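Local coordinates for dihydrodipicolinate synthase (Aquifex aeolicus, PDB 2EHH), which probably catalyses the condensation of pyruvate with (S)-aspartate beta-semialdehyde to 4-hydroxy-tetrahydrodipicolinate, a step in lysine biosynthesis, at residues Gly24-Phe29 against Leu259-Lys264; Ala206-Pro211 against Ile250-Ala255; Thr11-Gly16 against Pro48-Glu53. One frame throughout, in Å; residues are numbered along the deposited sequence.

Interaction 1. Residues Gly24-Phe29 against Leu259-Lys264; sequences GNLIEF and LGMCEK
Met261 and Phe29 make a Met-aromatic contact that ties helix 20-31, the first helix of the TIM barrel, to the loop leaving helix 250-258. The methyl group does the touching. Met261 CE sits over one face of the Phe29 ring, 3.3 Å from the ring centroid and 10° off the normal, a CH-pi contact in which all six ring carbons lie at similar range. Met261 SD stays above the same face but farther back, 4.7 Å from the Phe29 centroid. A bend at the end of the methionine chain (chi3 88°) turns CE onto the ring, while Phe29, its CG anti to the backbone N (chi1 176°), presents that face to it. Leu26, one turn earlier, brings CD1 to 3.9 Å from Met261 CB, meeting the base of the same chain. Gly260, the first residue to leave helical geometry, has positive phi and belongs to a Schellman motif. A leucine in place of Phe29 would probably leave the Met261 methyl without its flat aromatic partner and free to turn. With no polar bond between the two segments, the hold probably comes from dispersion, helped by the weakly polarised S-bound methyl over the pi cloud.

Interaction 2. Residues Ala206-Pro211 against Ile250-Ala255; sequences ANNVMP and IPVKTA
The amide of Asn208 is the flat group of this contact, met from the side of its CB and ND2 by a methyl of Val252. Val252 CG2 lies 3.5 Å from Asn208 CB and 3.9 Å from Asn208 ND2, over one face of the amide but displaced away from OD1, with the two side chains crossing at about a right angle. CG2 reaches this spot because it is anti to the Val252 backbone N, while CG1 lies between N and the carbonyl carbon (chi1 69°). The polar end of Asn208 is engaged outside the two segments: ND2 donates to the backbone oxygens of Ala8 and Val205, two bonds that should fix the rotation of the buried amide. Next along, Val209 CG1 packs on Ala255 CB at 3.9 Å. Each backbone has its own brace. Ala206 O accepts from both Val209 N and Met210 N, and Ile250 O takes Thr254 OG1 (2.7 Å) and Thr254 N from opposite faces of its carbonyl plane. Here the 3-10 turn after the eighth strand of a TIM barrel rests on a helix of the C-terminal helical region found in DapA enzymes, with the Val252 side chain about 4 Å from that of Thr44, a predicted pyruvate-binding residue.

Interaction 3. Residues Thr11-Gly16 against Pro48-Glu53; sequences TPFKEG and PTLTFE
Leu50 CD2 meets the Phe13 ring at its edge, in the plane of the ring, 3.7 Å from Phe13 CZ and equally far from CE2. The same methyl also touches Thr11: the two side chains reach toward each other tip to tip, with Thr11 CG2 at 4.0 Å from Leu50 CD2. The other branch faces the hydroxyl, Leu50 CD1 lying 4.0 Å from Thr11 OG1. Thr11 can offer both groups because CG2 is anti to its backbone N while OG1 stands beside that N (chi1 -60°). Over one face of the Phe13 ring lies Thr11 O of its own chain, 3.7 Å above the plane and over its centre. The contact joins the loops that follow the first and second barrel strands, at the C-terminal ends of the strands, where TIM barrels carry their active site; the side chain of Thr11 is about 8 Å from that of Thr44, predicted to bind pyruvate. Further out, the Thr11 hydroxyl is hydrogen-bonded to Gly45 O, which ties it to the second loop, and Thr11 O receives Lys253 NZ. Phe13 belongs to a small antiparallel hairpin whose turn, Glu15-Gly16, has positive phi at both positions, as in a type I' turn. On the other side, Leu50 directly precedes Thr51, the N-cap residue of helix 52-66, where Thr51 OG1 caps a backbone N of the first turn and Glu54 OE1 accepts from Thr51 N, the reciprocal pairing of a capping box. Thr49 packs on Ala80 of a neighbouring subunit.

From the N terminus, interaction 3 closes first, a short loop between 11-16 and 48-53 that contains the first barrel helix. Interaction 1 starts on that helix, inside this loop, and closes only at 259-264, so the two cross. Interaction 2 lies wholly within the span of interaction 1 and follows interaction 3 in series. Interaction 1 thus ties the first barrel helix to the C-terminal helical region, interaction 2 does so for the loop after the eighth strand, and interaction 3 joins the first two strand-end loops. They also touch: Phe29 CE2 lies 3.4 Å from Pro211 CG, and Leu26 CD2 3.5 Å from Pro12 CG.

Interaction 1. Residues Gly24-Phe29 against Leu259-Lys264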
loop_
_atom_site.group_PDB
_atom_site.type_symbol
_atom_site.label_atom_id
_atom_site.label_comp_id
_atom_site.label_asym_id
_atom_site.label_seq_id
_atom_site.Cartn_x
_atom_site.Cartn_y
_atom_site.Cartn_z
ATOM N N GLY A 24 -17.970 30.836 -19.466
ATOM C CA GLY A 24 -18.903 30.843 -20.576
ATOM C C GLY A 24 -18.243 30.404 -21.867
ATOM O O GLY A 24 -18.812 29.617 -22.622
ATOM N N ASN A 25 -17.041 30.908 -22.130
ATOM C CA ASN A 25 -16.330 30.541 -23.349
ATOM C C ASN A 25 -15.893 29.079 -23.320
ATOM O O ASN A 25 -15.816 28.419 -24.356
ATOM C CB ASN A 25 -15.128 31.458 -23.551
ATOM C CG ASN A 25 -15.539 32.863 -23.962
ATOM O OD1 ASN A 25 -16.217 33.566 -23.216
ATOM N ND2 ASN A 25 -15.139 33.270 -25.157
ATOM N N LEU A 26 -15.615 28.582 -22.122
ATOM C CA LEU A 26 -15.209 27.194 -21.936
ATOM C C LEU A 26 -16.400 26.314 -22.330
ATOM O O LEU A 26 -16.243 25.278 -22.978
ATOM C CB LEU A 26 -14.840 26.971 -20.467
ATOM C CG LEU A 26 -13.468 26.412 -20.079
ATOM C CD1 LEU A 26 -12.369 26.968 -20.973
ATOM C CD2 LEU A 26 -13.211 26.749 -18.606
ATOM N N ILE A 27 -17.599 26.740 -21.943
ATOM C CA ILE A 27 -18.801 25.986 -22.270
ATOM C C ILE A 27 -19.020 25.934 -23.783
ATOM O O ILE A 27 -19.318 24.877 -24.333
ATOM C CB ILE A 27 -20.034 26.591 -21.568
ATOM C CG1 ILE A 27 -19.895 26.390 -20.055
ATOM C CG2 ILE A 27 -21.311 25.934 -22.079
ATOM C CD1 ILE A 27 -21.049 26.935 -19.234
ATOM N N GLU A 28 -18.867 27.073 -24.450
ATOM C CA GLU A 28 -19.038 27.132 -25.901
ATOM C C GLU A 28 -17.972 26.269 -26.568
ATOM O O GLU A 28 -18.228 25.599 -27.569
ATOM C CB GLU A 28 -18.912 28.581 -26.382
ATOM C CG GLU A 28 -19.942 29.513 -25.766
ATOM C CD GLU A 28 -21.363 29.163 -26.170
ATOM O OE1 GLU A 28 -22.293 29.498 -25.409
ATOM O OE2 GLU A 28 -21.553 28.560 -27.249
ATOM N N PHE A 29 -16.769 26.296 -26.003
ATOM C CA PHE A 29 -15.652 25.510 -26.514
ATOM C C PHE A 29 -16.067 24.044 -26.622
ATOM O O PHE A 29 -15.834 23.390 -27.642
ATOM C CB PHE A 29 -14.455 25.655 -25.566
ATOM C CG PHE A 29 -13.259 24.818 -25.937
ATOM C CD1 PHE A 29 -12.594 25.011 -27.146
ATOM C CD2 PHE A 29 -12.768 23.862 -25.051
ATOM C CE1 PHE A 29 -11.456 24.269 -27.462
ATOM C CE2 PHE A 29 -11.631 23.116 -25.356
ATOM C CZ PHE A 29 -10.972 23.319 -26.563
ATOM N N LEU A 259 -3.272 27.921 -23.408
ATOM C CA LEU A 259 -4.108 28.006 -24.597
ATOM C C LEU A 259 -4.968 29.263 -24.568
ATOM O O LEU A 259 -5.820 29.458 -25.432
ATOM C CB LEU A 259 -5.001 26.771 -24.708
ATOM C CG LEU A 259 -4.325 25.538 -25.308
ATOM C CD1 LEU A 259 -4.428 24.370 -24.346
ATOM C CD2 LEU A 259 -4.985 25.205 -26.639
ATOM N N GLY A 260 -4.742 30.103 -23.563
ATOM C CA GLY A 260 -5.486 31.347 -23.431
ATOM C C GLY A 260 -6.951 31.195 -23.066
ATOM O O GLY A 260 -7.763 32.068 -23.373
ATOM N N MET A 261 -7.290 30.107 -22.383
ATOM C CA MET A 261 -8.677 29.847 -22.006
ATOM C C MET A 261 -9.035 30.320 -20.604
ATOM O O MET A 261 -10.204 30.321 -20.221
ATOM C CB MET A 261 -8.959 28.351 -22.133
ATOM C CG MET A 261 -8.434 27.771 -23.431
ATOM S SD MET A 261 -8.772 26.025 -23.581
ATOM C CE MET A 261 -10.376 26.111 -24.336
ATOM N N CYS A 262 -8.030 30.717 -19.836
ATOM C CA CYS A 262 -8.270 31.192 -18.483
ATOM C C CYS A 262 -7.027 31.843 -17.919
ATOM O O CYS A 262 -5.946 31.763 -18.505
ATOM C CB CYS A 262 -8.679 30.033 -17.571
ATOM S SG CYS A 262 -7.361 28.814 -17.286
ATOM N N GLU A 263 -7.194 32.497 -16.778
ATOM C CA GLU A 263 -6.088 33.151 -16.104
ATOM C C GLU A 263 -5.313 32.080 -15.354
ATOM O O GLU A 263 -5.874 31.054 -14.971
ATOM C CB GLU A 263 -6.612 34.189 -15.111
ATOM C CG GLU A 263 -7.376 35.328 -15.751
ATOM C CD GLU A 263 -6.539 36.084 -16.762
ATOM O OE1 GLU A 263 -5.462 36.590 -16.380
ATOM O OE2 GLU A 263 -6.957 36.170 -17.936
ATOM N N LYS A 264 -4.022 32.321 -15.161
ATOM C CA LYS A 264 -3.171 31.389 -14.437
ATOM C C LYS A 264 -3.388 31.701 -12.960
ATOM O O LYS A 264 -2.552 32.338 -12.323
ATOM C CB LYS A 264 -1.711 31.623 -14.824
ATOM C CG LYS A 264 -0.727 30.612 -14.269
ATOM C CD LYS A 264 0.667 30.923 -14.782
ATOM C CE LYS A 264 1.684 29.901 -14.333
ATOM N NZ LYS A 264 3.021 30.228 -14.892
#

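Interaction 2. Residues Ala206-Pro211 against Ile250-Ala255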
loop_
_atom_site.group_PDB
_atom_site.type_symbol
_atom_site.label_atom_id
_atom_site.label_comp_id
_atom_site.label_asym_id
_atom_site.label_seq_id
_atom_site.Cartn_x
_atom_site.Cartn_y
_atom_site.Cartn_z
ATOM N N ALA A 206 -8.275 15.328 -19.564
ATOM C CA ALA A 206 -7.644 15.627 -20.848
ATOM C C ALA A 206 -8.607 16.317 -21.810
ATOM O O ALA A 206 -8.183 17.032 -22.718
ATOM C CB ALA A 206 -7.107 14.346 -21.482
ATOM N N ASN A 207 -9.898 16.084 -21.599
ATOM C CA ASN A 207 -10.960 16.674 -22.408
ATOM C C ASN A 207 -10.906 18.197 -22.417
ATOM O O ASN A 207 -11.363 18.838 -23.361
ATOM C CB ASN A 207 -12.325 16.250 -21.862
ATOM C CG ASN A 207 -13.027 15.294 -22.767
ATOM O OD1 ASN A 207 -12.677 15.176 -23.942
ATOM N ND2 ASN A 207 -14.035 14.611 -22.246
ATOM N N ASN A 208 -10.374 18.768 -21.343
ATOM C CA ASN A 208 -10.267 20.215 -21.210
ATOM C C ASN A 208 -9.427 20.863 -22.305
ATOM O O ASN A 208 -9.662 22.018 -22.661
ATOM C CB ASN A 208 -9.659 20.575 -19.850
ATOM C CG ASN A 208 -10.672 20.546 -18.728
ATOM O OD1 ASN A 208 -11.469 21.471 -18.574
ATOM N ND2 ASN A 208 -10.649 19.478 -17.933
ATOM N N VAL A 209 -8.457 20.126 -22.842
ATOM C CA VAL A 209 -7.584 20.690 -23.859
ATOM C C VAL A 209 -7.609 20.044 -25.240
ATOM O O VAL A 209 -7.259 20.692 -26.221
ATOM C CB VAL A 209 -6.132 20.748 -23.351
ATOM C CG1 VAL A 209 -6.073 21.603 -22.090
ATOM C CG2 VAL A 209 -5.616 19.356 -23.067
ATOM N N MET A 210 -7.999 18.776 -25.321
ATOM C CA MET A 210 -8.088 18.095 -26.608
ATOM C C MET A 210 -9.407 17.329 -26.683
ATOM O O MET A 210 -9.430 16.103 -26.769
ATOM C CB MET A 210 -6.894 17.148 -26.812
ATOM C CG MET A 210 -5.592 17.880 -27.131
ATOM S SD MET A 210 -4.207 16.797 -27.543
ATOM C CE MET A 210 -4.532 16.440 -29.266
ATOM N N PRO A 211 -10.533 18.062 -26.657
ATOM C CA PRO A 211 -11.906 17.540 -26.712
ATOM C C PRO A 211 -12.181 16.615 -27.894
ATOM O O PRO A 211 -12.762 15.537 -27.736
ATOM C CB PRO A 211 -12.763 18.807 -26.806
ATOM C CG PRO A 211 -11.906 19.866 -26.207
ATOM C CD PRO A 211 -10.537 19.535 -26.714
ATOM N N ILE A 250 -3.776 21.100 -11.190
ATOM C CA ILE A 250 -2.711 22.069 -11.417
ATOM C C ILE A 250 -2.210 22.054 -12.870
ATOM O O ILE A 250 -2.129 23.106 -13.518
ATOM C CB ILE A 250 -1.549 21.861 -10.421
ATOM C CG1 ILE A 250 -2.042 22.191 -9.005
ATOM C CG2 ILE A 250 -0.371 22.759 -10.794
ATOM C CD1 ILE A 250 -1.045 21.898 -7.899
ATOM N N PRO A 251 -1.880 20.870 -13.410
ATOM C CA PRO A 251 -1.404 20.835 -14.798
ATOM C C PRO A 251 -2.457 21.227 -15.842
ATOM O O PRO A 251 -2.175 22.010 -16.748
ATOM C CB PRO A 251 -0.945 19.386 -14.973
ATOM C CG PRO A 251 -0.514 19.006 -13.579
ATOM C CD PRO A 251 -1.637 19.575 -12.748
ATOM N N VAL A 252 -3.669 20.690 -15.718
ATOM C CA VAL A 252 -4.702 20.996 -16.698
ATOM C C VAL A 252 -5.116 22.468 -16.710
ATOM O O VAL A 252 -5.354 23.033 -17.777
ATOM C CB VAL A 252 -5.957 20.098 -16.509
ATOM C CG1 VAL A 252 -6.677 20.451 -15.228
ATOM C CG2 VAL A 252 -6.871 20.231 -17.716
ATOM N N LYS A 253 -5.204 23.097 -15.544
ATOM C CA LYS A 253 -5.568 24.507 -15.515
ATOM C C LYS A 253 -4.426 25.304 -16.141
ATOM O O LYS A 253 -4.655 26.280 -16.860
ATOM C CB LYS A 253 -5.831 24.986 -14.083
ATOM C CG LYS A 253 -6.089 26.491 -13.991
ATOM C CD LYS A 253 -6.680 26.913 -12.645
ATOM C CE LYS A 253 -8.187 27.156 -12.747
ATOM N NZ LYS A 253 -8.733 27.795 -11.510
ATOM N N THR A 254 -3.193 24.877 -15.881
ATOM C CA THR A 254 -2.031 25.553 -16.446
ATOM C C THR A 254 -2.040 25.420 -17.972
ATOM O O THR A 254 -1.688 26.359 -18.692
ATOM C CB THR A 254 -0.712 24.967 -15.898
ATOM O OG1 THR A 254 -0.668 25.123 -14.471
ATOM C CG2 THR A 254 0.483 25.687 -16.517
ATOM N N ALA A 255 -2.445 24.251 -18.463
ATOM C CA ALA A 255 -2.501 24.017 -19.903
ATOM C C ALA A 255 -3.545 24.925 -20.549
ATOM O O ALA A 255 -3.306 25.502 -21.613
ATOM C CB ALA A 255 -2.833 22.555 -20.189
#

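Interaction 3. Residues Thr11-Gly16 against Pro48-Glu53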
loop_
_atom_site.group_PDB
_atom_site.type_symbol
_atom_site.label_atom_id
_atom_site.label_comp_id
_atom_site.label_asym_id
_atom_site.label_seq_id
_atom_site.Cartn_x
_atom_site.Cartn_y
_atom_site.Cartn_z
ATOM N N THR A 11 -12.465 25.435 -13.106
ATOM C CA THR A 11 -13.229 26.628 -12.754
ATOM C C THR A 11 -12.279 27.819 -12.864
ATOM O O THR A 11 -11.386 27.995 -12.032
ATOM C CB THR A 11 -13.783 26.564 -11.317
ATOM O OG1 THR A 11 -14.655 25.436 -11.185
ATOM C CG2 THR A 11 -14.566 27.839 -10.993
ATOM N N PRO A 12 -12.443 28.638 -13.915
ATOM C CA PRO A 12 -11.602 29.817 -14.143
ATOM C C PRO A 12 -11.732 30.830 -13.010
ATOM O O PRO A 12 -12.827 31.058 -12.493
ATOM C CB PRO A 12 -12.138 30.377 -15.460
ATOM C CG PRO A 12 -12.696 29.176 -16.151
ATOM C CD PRO A 12 -13.385 28.445 -15.030
ATOM N N PHE A 13 -10.611 31.432 -12.630
ATOM C CA PHE A 13 -10.588 32.437 -11.574
ATOM C C PHE A 13 -9.945 33.715 -12.104
ATOM O O PHE A 13 -9.076 33.667 -12.972
ATOM C CB PHE A 13 -9.773 31.947 -10.368
ATOM C CG PHE A 13 -10.438 30.858 -9.578
ATOM C CD1 PHE A 13 -9.701 29.763 -9.134
ATOM C CD2 PHE A 13 -11.787 30.933 -9.252
ATOM C CE1 PHE A 13 -10.301 28.757 -8.377
ATOM C CE2 PHE A 13 -12.397 29.935 -8.494
ATOM C CZ PHE A 13 -11.650 28.842 -8.056
ATOM N N LYS A 14 -10.380 34.851 -11.576
ATOM C CA LYS A 14 -9.823 36.138 -11.970
ATOM C C LYS A 14 -10.137 37.144 -10.875
ATOM O O LYS A 14 -11.289 37.286 -10.465
ATOM C CB LYS A 14 -10.419 36.613 -13.295
ATOM C CG LYS A 14 -9.810 37.917 -13.799
ATOM C CD LYS A 14 -10.435 38.349 -15.109
ATOM C CE LYS A 14 -9.846 39.662 -15.589
ATOM N NZ LYS A 14 -10.503 40.123 -16.847
ATOM N N GLU A 15 -9.108 37.831 -10.390
ATOM C CA GLU A 15 -9.298 38.823 -9.334
ATOM C C GLU A 15 -9.821 38.125 -8.082
ATOM O O GLU A 15 -10.537 38.728 -7.286
ATOM C CB GLU A 15 -10.322 39.876 -9.771
ATOM C CG GLU A 15 -10.237 40.293 -11.232
ATOM C CD GLU A 15 -11.512 40.980 -11.716
ATOM O OE1 GLU A 15 -11.600 41.296 -12.923
ATOM O OE2 GLU A 15 -12.427 41.203 -10.889
ATOM N N GLY A 16 -9.478 36.850 -7.919
ATOM C CA GLY A 16 -9.933 36.106 -6.757
ATOM C C GLY A 16 -11.411 35.746 -6.793
ATOM O O GLY A 16 -11.983 35.319 -5.790
ATOM N N PRO A 48 -13.218 22.134 -3.715
ATOM C CA PRO A 48 -12.810 22.278 -2.312
ATOM C C PRO A 48 -12.639 23.732 -1.881
ATOM O O PRO A 48 -12.916 24.074 -0.735
ATOM C CB PRO A 48 -11.490 21.514 -2.257
ATOM C CG PRO A 48 -11.701 20.422 -3.258
ATOM C CD PRO A 48 -12.347 21.167 -4.410
ATOM N N THR A 49 -12.183 24.582 -2.798
ATOM C CA THR A 49 -11.969 25.988 -2.479
ATOM C C THR A 49 -13.077 26.928 -2.957
ATOM O O THR A 49 -12.950 28.149 -2.844
ATOM C CB THR A 49 -10.607 26.483 -3.023
ATOM O OG1 THR A 49 -10.543 26.277 -4.439
ATOM C CG2 THR A 49 -9.464 25.720 -2.361
ATOM N N LEU A 50 -14.154 26.366 -3.500
ATOM C CA LEU A 50 -15.283 27.178 -3.948
ATOM C C LEU A 50 -16.250 27.282 -2.783
ATOM O O LEU A 50 -16.489 26.300 -2.086
ATOM C CB LEU A 50 -16.010 26.527 -5.128
ATOM C CG LEU A 50 -15.304 26.434 -6.479
ATOM C CD1 LEU A 50 -16.193 25.670 -7.463
ATOM C CD2 LEU A 50 -14.999 27.830 -6.996
ATOM N N THR A 51 -16.807 28.466 -2.563
ATOM C CA THR A 51 -17.756 28.631 -1.474
ATOM C C THR A 51 -19.055 27.958 -1.893
ATOM O O THR A 51 -19.321 27.803 -3.083
ATOM C CB THR A 51 -18.049 30.109 -1.191
ATOM O OG1 THR A 51 -18.870 30.639 -2.236
ATOM C CG2 THR A 51 -16.754 30.903 -1.125
ATOM N N PHE A 52 -19.852 27.556 -0.910
ATOM C CA PHE A 52 -21.130 26.904 -1.165
ATOM C C PHE A 52 -21.956 27.728 -2.151
ATOM O O PHE A 52 -22.652 27.179 -3.008
ATOM C CB PHE A 52 -21.894 26.745 0.151
ATOM C CG PHE A 52 -23.309 26.276 -0.021
ATOM C CD1 PHE A 52 -23.593 24.935 -0.259
ATOM C CD2 PHE A 52 -24.361 27.187 0.036
ATOM C CE1 PHE A 52 -24.909 24.507 -0.438
ATOM C CE2 PHE A 52 -25.675 26.772 -0.143
ATOM C CZ PHE A 52 -25.951 25.429 -0.380
ATOM N N GLU A 53 -21.868 29.048 -2.028
ATOM C CA GLU A 53 -22.610 29.944 -2.905
ATOM C C GLU A 53 -22.032 29.988 -4.318
ATOM O O GLU A 53 -22.772 30.131 -5.294
ATOM C CB GLU A 53 -22.645 31.351 -2.307
ATOM C CG GLU A 53 -23.180 32.413 -3.248
ATOM C CD GLU A 53 -23.431 33.736 -2.548
ATOM O OE1 GLU A 53 -22.532 34.204 -1.816
ATOM O OE2 GLU A 53 -24.527 34.309 -2.735
#